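Local coordinates for protein NAD-dependent dehydrogenase (Rhizobium meliloti, PDB 4Z0P) that reduces glyoxylate and hydroxypyruvate with NADPH as the hydride donor, and binds NADPH and oxalate in this crystal form, at residues 105-108 with 109-113; 214-217 with 218-221; 237-241 with 242-246; 245-249 with 250-254; 270-273 with 274-277. One frame throughout, in Å; residues are numbered along the deposited sequence.

Interaction 1: 105-108 with 109-113; sequences EWVM and MQCLL
W106 and Q110 make an amide-on-indole contact one turn apart inside helix 97-115, in a fully buried part of the fold. CG of Q110 lies 3.5 Å from the centroid of the six-membered ring of W106, almost on its normal: a CH-pi contact over the face. NE2 of Q110 stays above the indole but nearer the rim, 3.3 Å from CE2 of W106, with amide and ring planes 32° apart. The bend at chi2 (-42°) curls the Q110 chain back and lets NE2 also donate to W106 O at 3.3 Å, while Q110 N gives that oxygen the helical bond at 3.0 Å; the two donors arrive from opposite faces of the carbonyl plane. OE1 of Q110 bonds to S257 OG and NE1 of W106 to T281 OG1, anchoring both polar ends. As in other D-2-hydroxyacid dehydrogenases, this long helix packs on the Rossmann-type sheet, touching I231 and Y279. The W106 side chain touches A233 and D259, two NADPH-binding residues, but stays about 7 Å from the cofactor at nearest atoms. CG of M108 lies 3.9 Å from CD1 of L112 one turn on; M108 and L112 pack on L112 and M108 of the second subunit.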
loop_
_atom_site.group_PDB
_atom_site.type_symbol
_atom_site.label_atom_id
_atom_site.label_comp_id
_atom_site.label_asym_id
_atom_site.label_seq_id
_atom_site.Cartn_x
_atom_site.Cartn_y
_atom_site.Cartn_z
ATOM N N GLU A 105 -4.958 2.573 5.703
ATOM C CA GLU A 105 -3.613 2.776 5.157
ATOM C C GLU A 105 -2.657 1.692 5.624
ATOM O O GLU A 105 -1.912 1.121 4.838
ATOM C CB GLU A 105 -3.014 4.103 5.595
ATOM C CG GLU A 105 -3.692 5.353 5.060
ATOM C CD GLU A 105 -3.250 6.618 5.794
ATOM O OE1 GLU A 105 -2.341 6.527 6.648
ATOM O OE2 GLU A 105 -3.861 7.683 5.561
ATOM N N TRP A 106 -2.648 1.440 6.925
ATOM C CA TRP A 106 -1.698 0.485 7.479
ATOM C C TRP A 106 -2.001 -0.938 6.976
ATOM O O TRP A 106 -1.085 -1.676 6.603
ATOM C CB TRP A 106 -1.710 0.549 9.019
ATOM C CG TRP A 106 -0.687 -0.358 9.683
ATOM C CD1 TRP A 106 0.563 -0.018 10.099
ATOM C CD2 TRP A 106 -0.855 -1.750 10.016
ATOM N NE1 TRP A 106 1.187 -1.111 10.682
ATOM C CE2 TRP A 106 0.342 -2.185 10.631
ATOM C CE3 TRP A 106 -1.900 -2.656 9.876
ATOM C CZ2 TRP A 106 0.515 -3.512 11.094
ATOM C CZ3 TRP A 106 -1.745 -3.961 10.339
ATOM C CH2 TRP A 106 -0.532 -4.369 10.949
ATOM N N VAL A 107 -3.274 -1.315 6.955
ATOM C CA VAL A 107 -3.670 -2.648 6.489
ATOM C C VAL A 107 -3.295 -2.821 5.009
ATOM O O VAL A 107 -2.715 -3.825 4.624
ATOM C CB VAL A 107 -5.175 -2.921 6.723
ATOM C CG1 VAL A 107 -5.608 -4.238 6.092
ATOM C CG2 VAL A 107 -5.482 -2.938 8.216
ATOM N N MET A 108 -3.619 -1.827 4.200
ATOM C CA MET A 108 -3.265 -1.863 2.777
ATOM C C MET A 108 -1.762 -1.986 2.619
ATOM O O MET A 108 -1.287 -2.782 1.794
ATOM C CB MET A 108 -3.749 -0.585 2.090
ATOM C CG MET A 108 -3.431 -0.501 0.589
ATOM S SD MET A 108 -4.262 -1.781 -0.394
ATOM C CE MET A 108 -5.960 -1.232 -0.182
ATOM N N MET A 109 -1.000 -1.216 3.398
ATOM C CA MET A 109 0.465 -1.294 3.288
ATOM C C MET A 109 0.964 -2.705 3.578
ATOM O O MET A 109 1.817 -3.223 2.851
ATOM C CB MET A 109 1.149 -0.296 4.200
ATOM C CG MET A 109 2.642 -0.250 3.972
ATOM S SD MET A 109 3.421 1.117 4.879
ATOM C CE MET A 109 3.192 0.526 6.488
ATOM N N GLN A 110 0.443 -3.332 4.636
ATOM C CA GLN A 110 0.928 -4.678 4.964
ATOM C C GLN A 110 0.560 -5.668 3.871
ATOM O O GLN A 110 1.364 -6.522 3.493
ATOM C CB GLN A 110 0.344 -5.202 6.268
ATOM C CG GLN A 110 0.519 -4.303 7.471
ATOM C CD GLN A 110 1.878 -3.673 7.573
ATOM O OE1 GLN A 110 2.910 -4.349 7.483
ATOM N NE2 GLN A 110 1.899 -2.354 7.762
ATOM N N CYS A 111 -0.680 -5.604 3.394
ATOM C CA CYS A 111 -1.085 -6.554 2.346
ATOM C C CYS A 111 -0.215 -6.372 1.080
ATOM O O CYS A 111 0.131 -7.355 0.429
ATOM C CB CYS A 111 -2.573 -6.426 2.019
ATOM S SG CYS A 111 -3.610 -7.008 3.410
ATOM N N LEU A 112 0.122 -5.131 0.722
ATOM C CA LEU A 112 0.995 -4.897 -0.420
ATOM C C LEU A 112 2.432 -5.327 -0.178
ATOM O O LEU A 112 3.053 -5.951 -1.078
ATOM C CB LEU A 112 0.917 -3.449 -0.886
ATOM C CG LEU A 112 -0.423 -3.023 -1.477
ATOM C CD1 LEU A 112 -0.460 -1.513 -1.702
ATOM C CD2 LEU A 112 -0.776 -3.778 -2.750
ATOM N N LEU A 113 2.957 -5.054 1.011
ATOM C CA LEU A 113 4.331 -5.476 1.356
ATOM C C LEU A 113 4.471 -6.986 1.223
ATOM O O LEU A 113 5.462 -7.480 0.679
ATOM C CB LEU A 113 4.690 -5.046 2.774
ATOM C CG LEU A 113 5.034 -3.568 3.032
ATOM C CD1 LEU A 113 5.115 -3.356 4.538
ATOM C CD2 LEU A 113 6.362 -3.259 2.386
#

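Interaction 2: 214-217 with 218-221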
loop_
_atom_site.group_PDB
_atom_site.type_symbol
_atom_site.label_atom_id
_atom_site.label_comp_id
_atom_site.label_asym_id
_atom_site.label_seq_id
_atom_site.Cartn_x
_atom_site.Cartn_y
_atom_site.Cartn_z
ATOM N N ALA A 214 -3.091 -23.569 16.399
ATOM C CA ALA A 214 -4.203 -24.318 15.794
ATOM C C ALA A 214 -4.922 -23.505 14.725
ATOM O O ALA A 214 -5.298 -24.044 13.694
ATOM C CB ALA A 214 -5.197 -24.785 16.841
ATOM N N LEU A 215 -5.107 -22.217 14.980
ATOM C CA LEU A 215 -5.741 -21.328 13.995
ATOM C C LEU A 215 -4.873 -21.116 12.778
ATOM O O LEU A 215 -5.359 -21.213 11.646
ATOM C CB LEU A 215 -6.118 -20.003 14.652
ATOM C CG LEU A 215 -6.835 -19.013 13.717
ATOM C CD1 LEU A 215 -7.921 -18.228 14.423
ATOM C CD2 LEU A 215 -5.849 -18.066 13.081
ATOM N N PHE A 216 -3.572 -20.850 12.982
ATOM C CA PHE A 216 -2.653 -20.647 11.846
ATOM C C PHE A 216 -2.573 -21.895 10.946
ATOM O O PHE A 216 -2.478 -21.759 9.715
ATOM C CB PHE A 216 -1.250 -20.267 12.324
ATOM C CG PHE A 216 -1.197 -19.013 13.196
ATOM C CD1 PHE A 216 -1.967 -17.884 12.896
ATOM C CD2 PHE A 216 -0.388 -18.975 14.319
ATOM C CE1 PHE A 216 -1.920 -16.750 13.697
ATOM C CE2 PHE A 216 -0.337 -17.846 15.126
ATOM C CZ PHE A 216 -1.116 -16.745 14.832
ATOM N N ALA A 217 -2.641 -23.080 11.557
ATOM C CA ALA A 217 -2.667 -24.354 10.822
ATOM C C ALA A 217 -3.901 -24.571 9.928
ATOM O O ALA A 217 -3.864 -25.415 9.041
ATOM C CB ALA A 217 -2.512 -25.513 11.784
ATOM N N LYS A 218 -4.978 -23.826 10.182
ATOM C CA LYS A 218 -6.192 -23.899 9.374
ATOM C C LYS A 218 -6.220 -22.915 8.212
ATOM O O LYS A 218 -7.078 -23.030 7.342
ATOM C CB LYS A 218 -7.431 -23.712 10.252
ATOM C CG LYS A 218 -7.653 -24.863 11.220
ATOM C CD LYS A 218 -8.897 -24.565 12.055
ATOM C CE LYS A 218 -9.171 -25.638 13.101
ATOM N NZ LYS A 218 -8.517 -25.307 14.391
ATOM N N LEU A 219 -5.272 -21.982 8.167
ATOM C CA LEU A 219 -5.181 -21.030 7.052
ATOM C C LEU A 219 -4.805 -21.729 5.761
ATOM O O LEU A 219 -4.228 -22.816 5.767
ATOM C CB LEU A 219 -4.194 -19.917 7.396
ATOM C CG LEU A 219 -4.649 -18.984 8.526
ATOM C CD1 LEU A 219 -3.526 -18.038 8.976
ATOM C CD2 LEU A 219 -5.843 -18.151 8.082
ATOM N N SER A 220 -5.173 -21.120 4.645
ATOM C CA SER A 220 -4.900 -21.713 3.349
ATOM C C SER A 220 -3.418 -21.873 3.045
ATOM O O SER A 220 -2.615 -20.959 3.292
ATOM C CB SER A 220 -5.531 -20.881 2.233
ATOM O OG SER A 220 -5.415 -21.608 1.015
ATOM N N ARG A 221 -3.076 -23.026 2.472
ATOM C CA ARG A 221 -1.745 -23.231 1.857
ATOM C C ARG A 221 -1.828 -23.265 0.345
ATOM O O ARG A 221 -0.840 -23.577 -0.302
ATOM C CB ARG A 221 -1.125 -24.509 2.375
ATOM C CG ARG A 221 -1.344 -24.615 3.883
ATOM C CD ARG A 221 -0.291 -25.403 4.589
ATOM N NE ARG A 221 0.983 -24.711 4.498
ATOM C CZ ARG A 221 1.450 -23.787 5.341
ATOM N NH1 ARG A 221 2.661 -23.308 5.097
ATOM N NH2 ARG A 221 0.769 -23.362 6.424
HETATM O O HOH W 1 -5.739 -26.777 13.609
HETATM O O HOH W 2 -1.862 -23.207 7.396
HETATM O O HOH W 3 -4.577 -25.617 5.966
#
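The ring of F216 receives CD1 of L219 at its edge, near the ring plane, with that methyl 4.2 Å from CD1 of F216. The ring also meets that of F230, the two planes at about 55°, and touches I244 and C247 of helix 241-250. The other flat group, the R221 guanidinium, has a water at its edge and in its plane, 2.8 Å from NH2. This water donates to F216 O and L219 O, so it ties R221 to two carbonyls of the turn. L219 has CG beside its backbone N (chi1 -68°), which places CG of L219 3.7 Å from F216 O. With an alanine here the edge of F216 would probably lose its methyl partner, and a gap would open beside L191 and L197. K218 N bonds to L215 O at 3.0 Å and L219 N to F216 O at 3.2 Å, both donors lying well above the carbonyl planes. On the exposed side, chi4 of K218 (91°) turns NZ back toward A214, where a second water links it to A214 O. The four residues F216 to L219 form a type I beta turn, which leads the chain from helix 213-216 toward strand 229-232 of the Rossmann-type sheet.

Interaction 3: 237-241 with 242-246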
loop_
_atom_site.group_PDB
_atom_site.type_symbol
_atom_site.label_atom_id
_atom_site.label_comp_id
_atom_site.label_asym_id
_atom_site.label_seq_id
_atom_site.Cartn_x
_atom_site.Cartn_y
_atom_site.Cartn_z
ATOM N N GLY A 237 -3.118 -8.956 23.132
ATOM C CA GLY A 237 -3.645 -10.023 23.974
ATOM C C GLY A 237 -4.462 -11.072 23.227
ATOM O O GLY A 237 -4.742 -12.136 23.776
ATOM N N SER A 238 -4.853 -10.781 21.982
ATOM C CA SER A 238 -5.559 -11.750 21.149
ATOM C C SER A 238 -4.634 -12.777 20.499
ATOM O O SER A 238 -5.120 -13.750 19.932
ATOM C CB SER A 238 -6.413 -11.050 20.085
ATOM O OG SER A 238 -7.435 -10.282 20.702
ATOM N N GLN A 239 -3.315 -12.595 20.582
ATOM C CA GLN A 239 -2.399 -13.520 19.935
ATOM C C GLN A 239 -1.517 -14.242 20.928
ATOM O O GLN A 239 -1.320 -13.797 22.075
ATOM C CB GLN A 239 -1.554 -12.795 18.881
ATOM C CG GLN A 239 -0.422 -11.947 19.439
ATOM C CD GLN A 239 -0.001 -10.805 18.536
ATOM O OE1 GLN A 239 -0.629 -10.509 17.512
ATOM N NE2 GLN A 239 1.087 -10.141 18.921
ATOM N N VAL A 240 -1.037 -15.406 20.498
ATOM C CA VAL A 240 -0.107 -16.212 21.289
ATOM C C VAL A 240 1.240 -16.109 20.589
ATOM O O VAL A 240 1.498 -16.814 19.600
ATOM C CB VAL A 240 -0.565 -17.683 21.429
ATOM C CG1 VAL A 240 0.362 -18.453 22.350
ATOM C CG2 VAL A 240 -1.988 -17.736 21.958
ATOM N N GLU A 241 2.089 -15.214 21.083
ATOM C CA GLU A 241 3.366 -14.952 20.413
ATOM C C GLU A 241 4.300 -16.147 20.361
ATOM O O GLU A 241 5.017 -16.313 19.389
ATOM C CB GLU A 241 4.068 -13.741 21.034
ATOM C CG GLU A 241 3.347 -12.470 20.595
ATOM C CD GLU A 241 3.695 -11.224 21.380
ATOM O OE1 GLU A 241 4.690 -11.210 22.113
ATOM O OE2 GLU A 241 2.947 -10.250 21.226
ATOM N N ALA A 242 4.270 -17.003 21.376
ATOM C CA ALA A 242 5.062 -18.228 21.320
ATOM C C ALA A 242 4.700 -19.051 20.068
ATOM O O ALA A 242 5.573 -19.650 19.432
ATOM C CB ALA A 242 4.865 -19.061 22.583
ATOM N N ASP A 243 3.410 -19.091 19.737
ATOM C CA ASP A 243 2.913 -19.846 18.584
ATOM C C ASP A 243 3.248 -19.155 17.271
ATOM O O ASP A 243 3.584 -19.813 16.297
ATOM C CB ASP A 243 1.401 -20.033 18.664
ATOM C CG ASP A 243 0.960 -20.948 19.778
ATOM O OD1 ASP A 243 1.788 -21.501 20.533
ATOM O OD2 ASP A 243 -0.269 -21.173 19.868
ATOM N N ILE A 244 3.152 -17.832 17.237
ATOM C CA ILE A 244 3.540 -17.076 16.045
ATOM C C ILE A 244 4.995 -17.402 15.706
ATOM O O ILE A 244 5.330 -17.730 14.563
ATOM C CB ILE A 244 3.373 -15.544 16.225
ATOM C CG1 ILE A 244 1.890 -15.148 16.393
ATOM C CG2 ILE A 244 3.930 -14.820 15.012
ATOM C CD1 ILE A 244 1.699 -13.685 16.784
ATOM N N LEU A 245 5.856 -17.323 16.715
ATOM C CA LEU A 245 7.286 -17.604 16.511
ATOM C C LEU A 245 7.547 -19.049 16.042
ATOM O O LEU A 245 8.331 -19.253 15.101
ATOM C CB LEU A 245 8.083 -17.297 17.773
ATOM C CG LEU A 245 8.178 -15.814 18.132
ATOM C CD1 LEU A 245 8.617 -15.611 19.571
ATOM C CD2 LEU A 245 9.130 -15.114 17.185
ATOM N N GLU A 246 6.918 -20.029 16.698
ATOM C CA GLU A 246 7.024 -21.438 16.292
ATOM C C GLU A 246 6.605 -21.635 14.844
ATOM O O GLU A 246 7.273 -22.340 14.086
ATOM C CB GLU A 246 6.131 -22.336 17.157
ATOM C CG GLU A 246 6.694 -22.657 18.520
ATOM C CD GLU A 246 6.156 -23.964 19.058
ATOM O OE1 GLU A 246 6.956 -24.721 19.644
ATOM O OE2 GLU A 246 4.939 -24.226 18.883
#
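Q239 meets I244 because its CG sits between the backbone N and the carbonyl carbon (chi1 76°), with the chain extended beyond, while CG1 of I244 lies beside its own backbone N (chi1 -66°). CD1 of I244 lies across the Q239 chain, 3.8 Å from CD of Q239. The Q239 amide sends NE2 to OE2 of E241 at 3.0 Å, the acceptor lying in the amide plane and using its anti lone pair. NE2 also reaches V260 O, and OE1 of Q239 accepts from N232 ND2. A leucine in place of Q239 would probably leave N232 and V260 without their amide partners and set the E241 carboxylate freer to turn. V240 is the N-cap where the loop from strand 229-232 enters helix 241-250 in the Rossmann-type domain. Its carbonyl O accepts from I244 N at 3.1 Å, in the carbonyl plane, and weakly from D243 N. CG1 of V240 covers the D243 carboxylate, 3.6 Å from CG of D243. Two carboxylates thus stand in the first turn of the helix, where its dipole would tend to stabilise their negative charge; both accept N-H groups, D243 from A213 N at the start of helix 213-216 and E241 from Q239 and the backbone N of E262.

Interaction 4: 245-249 with 250-254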
loop_
_atom_site.group_PDB
_atom_site.type_symbol
_atom_site.label_atom_id
_atom_site.label_comp_id
_atom_site.label_asym_id
_atom_site.label_seq_id
_atom_site.Cartn_x
_atom_site.Cartn_y
_atom_site.Cartn_z
ATOM N N LEU A 245 5.856 -17.323 16.715
ATOM C CA LEU A 245 7.286 -17.604 16.511
ATOM C C LEU A 245 7.547 -19.049 16.042
ATOM O O LEU A 245 8.331 -19.253 15.101
ATOM C CB LEU A 245 8.083 -17.297 17.773
ATOM C CG LEU A 245 8.178 -15.814 18.132
ATOM C CD1 LEU A 245 8.617 -15.611 19.571
ATOM C CD2 LEU A 245 9.130 -15.114 17.185
ATOM N N GLU A 246 6.918 -20.029 16.698
ATOM C CA GLU A 246 7.024 -21.438 16.292
ATOM C C GLU A 246 6.605 -21.635 14.844
ATOM O O GLU A 246 7.273 -22.340 14.086
ATOM C CB GLU A 246 6.131 -22.336 17.157
ATOM C CG GLU A 246 6.694 -22.657 18.520
ATOM C CD GLU A 246 6.156 -23.964 19.058
ATOM O OE1 GLU A 246 6.956 -24.721 19.644
ATOM O OE2 GLU A 246 4.939 -24.226 18.883
ATOM N N CYS A 247 5.500 -20.989 14.471
ATOM C CA CYS A 247 4.961 -21.130 13.128
ATOM C C CYS A 247 5.785 -20.414 12.074
ATOM O O CYS A 247 5.864 -20.893 10.947
ATOM C CB CYS A 247 3.521 -20.656 13.072
ATOM S SG CYS A 247 2.389 -21.780 13.927
ATOM N N LEU A 248 6.382 -19.271 12.407
ATOM C CA LEU A 248 7.328 -18.641 11.498
ATOM C C LEU A 248 8.576 -19.494 11.300
ATOM O O LEU A 248 9.085 -19.647 10.172
ATOM C CB LEU A 248 7.710 -17.240 12.004
ATOM C CG LEU A 248 6.594 -16.194 11.926
ATOM C CD1 LEU A 248 6.893 -15.010 12.836
ATOM C CD2 LEU A 248 6.357 -15.739 10.479
ATOM N N ASP A 249 9.077 -20.053 12.401
ATOM C CA ASP A 249 10.269 -20.913 12.339
ATOM C C ASP A 249 10.052 -22.149 11.451
ATOM O O ASP A 249 10.936 -22.548 10.709
ATOM C CB ASP A 249 10.700 -21.326 13.747
ATOM C CG ASP A 249 11.393 -20.212 14.502
ATOM O OD1 ASP A 249 11.762 -19.171 13.921
ATOM O OD2 ASP A 249 11.576 -20.380 15.700
ATOM N N SER A 250 8.878 -22.741 11.533
ATOM C CA SER A 250 8.584 -23.971 10.816
ATOM C C SER A 250 8.102 -23.719 9.397
ATOM O O SER A 250 8.127 -24.625 8.590
ATOM C CB SER A 250 7.512 -24.760 11.555
ATOM O OG SER A 250 6.266 -24.107 11.458
ATOM N N GLY A 251 7.630 -22.507 9.114
ATOM C CA GLY A 251 7.086 -22.173 7.817
ATOM C C GLY A 251 5.578 -22.297 7.727
ATOM O O GLY A 251 5.015 -22.010 6.661
ATOM N N VAL A 252 4.914 -22.677 8.816
ATOM C CA VAL A 252 3.444 -22.687 8.877
ATOM C C VAL A 252 2.915 -21.276 8.573
ATOM O O VAL A 252 1.937 -21.122 7.850
ATOM C CB VAL A 252 2.903 -23.227 10.210
ATOM C CG1 VAL A 252 1.405 -22.988 10.320
ATOM C CG2 VAL A 252 3.171 -24.737 10.308
ATOM N N LEU A 253 3.585 -20.259 9.113
ATOM C CA LEU A 253 3.386 -18.882 8.674
ATOM C C LEU A 253 4.559 -18.453 7.819
ATOM O O LEU A 253 5.713 -18.654 8.190
ATOM C CB LEU A 253 3.287 -17.926 9.859
ATOM C CG LEU A 253 2.009 -17.993 10.699
ATOM C CD1 LEU A 253 2.139 -17.075 11.909
ATOM C CD2 LEU A 253 0.801 -17.587 9.870
ATOM N N GLY A 254 4.258 -17.855 6.671
ATOM C CA GLY A 254 5.294 -17.399 5.746
ATOM C C GLY A 254 5.830 -16.031 6.126
ATOM O O GLY A 254 6.932 -15.641 5.713
HETATM O O HOH W 4 8.373 -18.479 7.854
#
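CB of C247 meets two residues from beyond the end of its helix: CB of V252 and CG of L253 each lie 3.9 Å from it. One bond on, at the tip, SG lies beside CG1 of V252, again at 3.9 Å, so the short chain lies against the returning loop. L248 adds a second apolar pair, its CD2 placed 3.8 Å from CB of L253. L253 N donates nearly straight (167°) to C247 O at 3.0 Å, coming from above the carbonyl plane, and a water donates to both L248 O and L253 O. S250 holds its OG between backbone N and carbonyl carbon (chi1 70°), which puts the hydroxyl where V252 N can reach it, and OG accepts from V252 N at 3.3 Å to make an ST turn. S250 N keeps the helical bond to E246 O, whereas G251 N makes only weak bonds, to C247 O and L248 O. G251 has a positive phi of 95°, at which a CB would be jammed against the carbonyl O of S250. R221, in the loop after helix 213-216, takes the carbonyls of G251 and V252, so the turn is also tied down from outside. A glycine just past the last helical residue, with the chain then reversing, is a familiar helix C-terminal stop; here it joins helix 241-250 to strand 255-258 within the Rossmann-type domain.

Interaction 5: 270-273 with 274-277; sequences SRFW and DMPN
The backbone N of D274 is engaged twice: it donates to R271 O at 3.2 Å, from above the carbonyl plane, and weakly to a water. That water in turn donates to S270 O at 2.7 Å, so the start and the end of this helix-like turn share it. S270 adds an ST turn at the front, its OG accepting from F272 N at 3.1 Å. At the far end M275 N makes a weak, long bond to F272 O. The methionine chain then runs back across the turn. Its CG lies 3.3 Å from R271 O, and in the conformer described SD comes 5.3 Å from the centroid of the F272 ring at an oblique angle, 55° off the normal, a Met-aromatic contact that is neither face-on nor edge-on. The bend at chi3 (85°) carries CE over one face of the R271 guanidinium, 4.1 Å from NH2. M275 was modelled in two conformers, so these contacts of its tip are doubtful for the other one. With a methyl over its face, the guanidinium still keeps its N-H groups for polar partners, and NH1 forms a salt bridge with D249. W273 anchors the turn through NE1 to S267 O, and its ring stacks on H128 of the second subunit. The turn lies in the loop that follows strand 255-258 and leads into strand 278-280: F272 and M275 pack on helix 241-250, F272 and W273 on V280 of strand 278-280, and W273 also meets A125 of the second subunit.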
loop_
_atom_site.group_PDB
_atom_site.type_symbol
_atom_site.label_atom_id
_atom_site.label_comp_id
_atom_site.label_asym_id
_atom_site.label_seq_id
_atom_site.Cartn_x
_atom_site.Cartn_y
_atom_site.Cartn_z
ATOM N N SER A 270 12.983 -9.244 22.414
ATOM C CA SER A 270 12.075 -10.031 21.561
ATOM C C SER A 270 12.753 -10.466 20.277
ATOM O O SER A 270 13.468 -9.699 19.655
ATOM C CB SER A 270 10.798 -9.243 21.210
ATOM O OG SER A 270 9.936 -10.000 20.365
ATOM N N ARG A 271 12.493 -11.702 19.864
ATOM C CA ARG A 271 12.918 -12.156 18.550
ATOM C C ARG A 271 12.267 -11.400 17.391
ATOM O O ARG A 271 12.824 -11.396 16.297
ATOM C CB ARG A 271 12.636 -13.647 18.393
ATOM C CG ARG A 271 13.545 -14.521 19.260
ATOM C CD ARG A 271 13.282 -15.990 18.956
ATOM N NE ARG A 271 13.574 -16.267 17.548
ATOM C CZ ARG A 271 13.029 -17.236 16.812
ATOM N NH1 ARG A 271 12.123 -18.053 17.324
ATOM N NH2 ARG A 271 13.402 -17.375 15.543
ATOM N N PHE A 272 11.110 -10.781 17.609
ATOM C CA PHE A 272 10.358 -10.214 16.492
ATOM C C PHE A 272 11.133 -9.106 15.773
ATOM O O PHE A 272 10.968 -8.936 14.579
ATOM C CB PHE A 272 9.001 -9.683 16.919
ATOM C CG PHE A 272 7.992 -10.741 17.252
ATOM C CD1 PHE A 272 7.627 -11.705 16.307
ATOM C CD2 PHE A 272 7.373 -10.750 18.473
ATOM C CE1 PHE A 272 6.681 -12.641 16.599
ATOM C CE2 PHE A 272 6.431 -11.708 18.793
ATOM C CZ PHE A 272 6.098 -12.670 17.858
ATOM N N TRP A 273 11.961 -8.351 16.497
ATOM C CA TRP A 273 12.689 -7.241 15.897
ATOM C C TRP A 273 13.567 -7.662 14.721
ATOM O O TRP A 273 13.754 -6.881 13.787
ATOM C CB TRP A 273 13.558 -6.532 16.921
ATOM C CG TRP A 273 12.849 -5.920 18.120
ATOM C CD1 TRP A 273 12.898 -6.354 19.411
ATOM C CD2 TRP A 273 12.058 -4.729 18.136
ATOM N NE1 TRP A 273 12.187 -5.522 20.224
ATOM C CE2 TRP A 273 11.652 -4.510 19.477
ATOM C CE3 TRP A 273 11.643 -3.832 17.157
ATOM C CZ2 TRP A 273 10.867 -3.434 19.851
ATOM C CZ3 TRP A 273 10.864 -2.738 17.538
ATOM C CH2 TRP A 273 10.484 -2.545 18.863
ATOM N N ASP A 274 14.159 -8.847 14.806
ATOM C CA ASP A 274 15.170 -9.302 13.842
ATOM C C ASP A 274 14.687 -10.369 12.867
ATOM O O ASP A 274 15.503 -10.903 12.122
ATOM C CB ASP A 274 16.377 -9.892 14.584
ATOM C CG ASP A 274 17.158 -8.864 15.390
ATOM O OD1 ASP A 274 17.196 -7.679 15.020
ATOM O OD2 ASP A 274 17.780 -9.278 16.392
ATOM N N MET A 275 13.396 -10.692 12.842
ATOM C CA MET A 275 12.994 -11.790 12.000
ATOM C C MET A 275 12.775 -11.375 10.580
ATOM O O MET A 275 12.218 -10.321 10.324
ATOM C CB MET A 275 11.807 -12.466 12.573
ATOM C CG MET A 275 12.300 -13.329 13.690
ATOM S SD MET A 275 10.885 -13.832 14.586
ATOM C CE MET A 275 10.431 -15.254 13.589
ATOM N N PRO A 276 13.250 -12.220 9.642
ATOM C CA PRO A 276 13.332 -11.756 8.263
ATOM C C PRO A 276 11.990 -11.491 7.565
ATOM O O PRO A 276 11.949 -10.683 6.638
ATOM C CB PRO A 276 14.135 -12.862 7.571
ATOM C CG PRO A 276 13.886 -14.095 8.375
ATOM C CD PRO A 276 13.726 -13.618 9.794
ATOM N N ASN A 277 10.902 -12.129 7.995
ATOM C CA ASN A 277 9.605 -11.879 7.346
ATOM C C ASN A 277 8.556 -11.362 8.331
ATOM O O ASN A 277 7.369 -11.584 8.120
ATOM C CB ASN A 277 9.109 -13.125 6.602
ATOM C CG ASN A 277 10.013 -13.517 5.447
ATOM O OD1 ASN A 277 10.245 -12.717 4.536
ATOM N ND2 ASN A 277 10.529 -14.754 5.470
HETATM O O HOH W 5 15.218 -9.716 17.593
#

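In the fold
Along the chain the five contacts come in series, interactions 3 and 4 overlapping at L245 and E246 on helix 241-250. That helix gathers four of them: interactions 2, 3, 4 and 5 have centres 11 to 21 Å apart. Interaction 2 packs on interactions 3 and 4, and interaction 5 does the same; polar ties further join interaction 4 to both 2 and 5. All four thus sit round helix 241-250 in the Rossmann-type domain, although interactions 2 and 5 do not touch each other. Interaction 1, on helix 97-115, is separate, its centre 19 to 21 Å from the others; like interaction 5 it reaches the second subunit, so both help join the dimer.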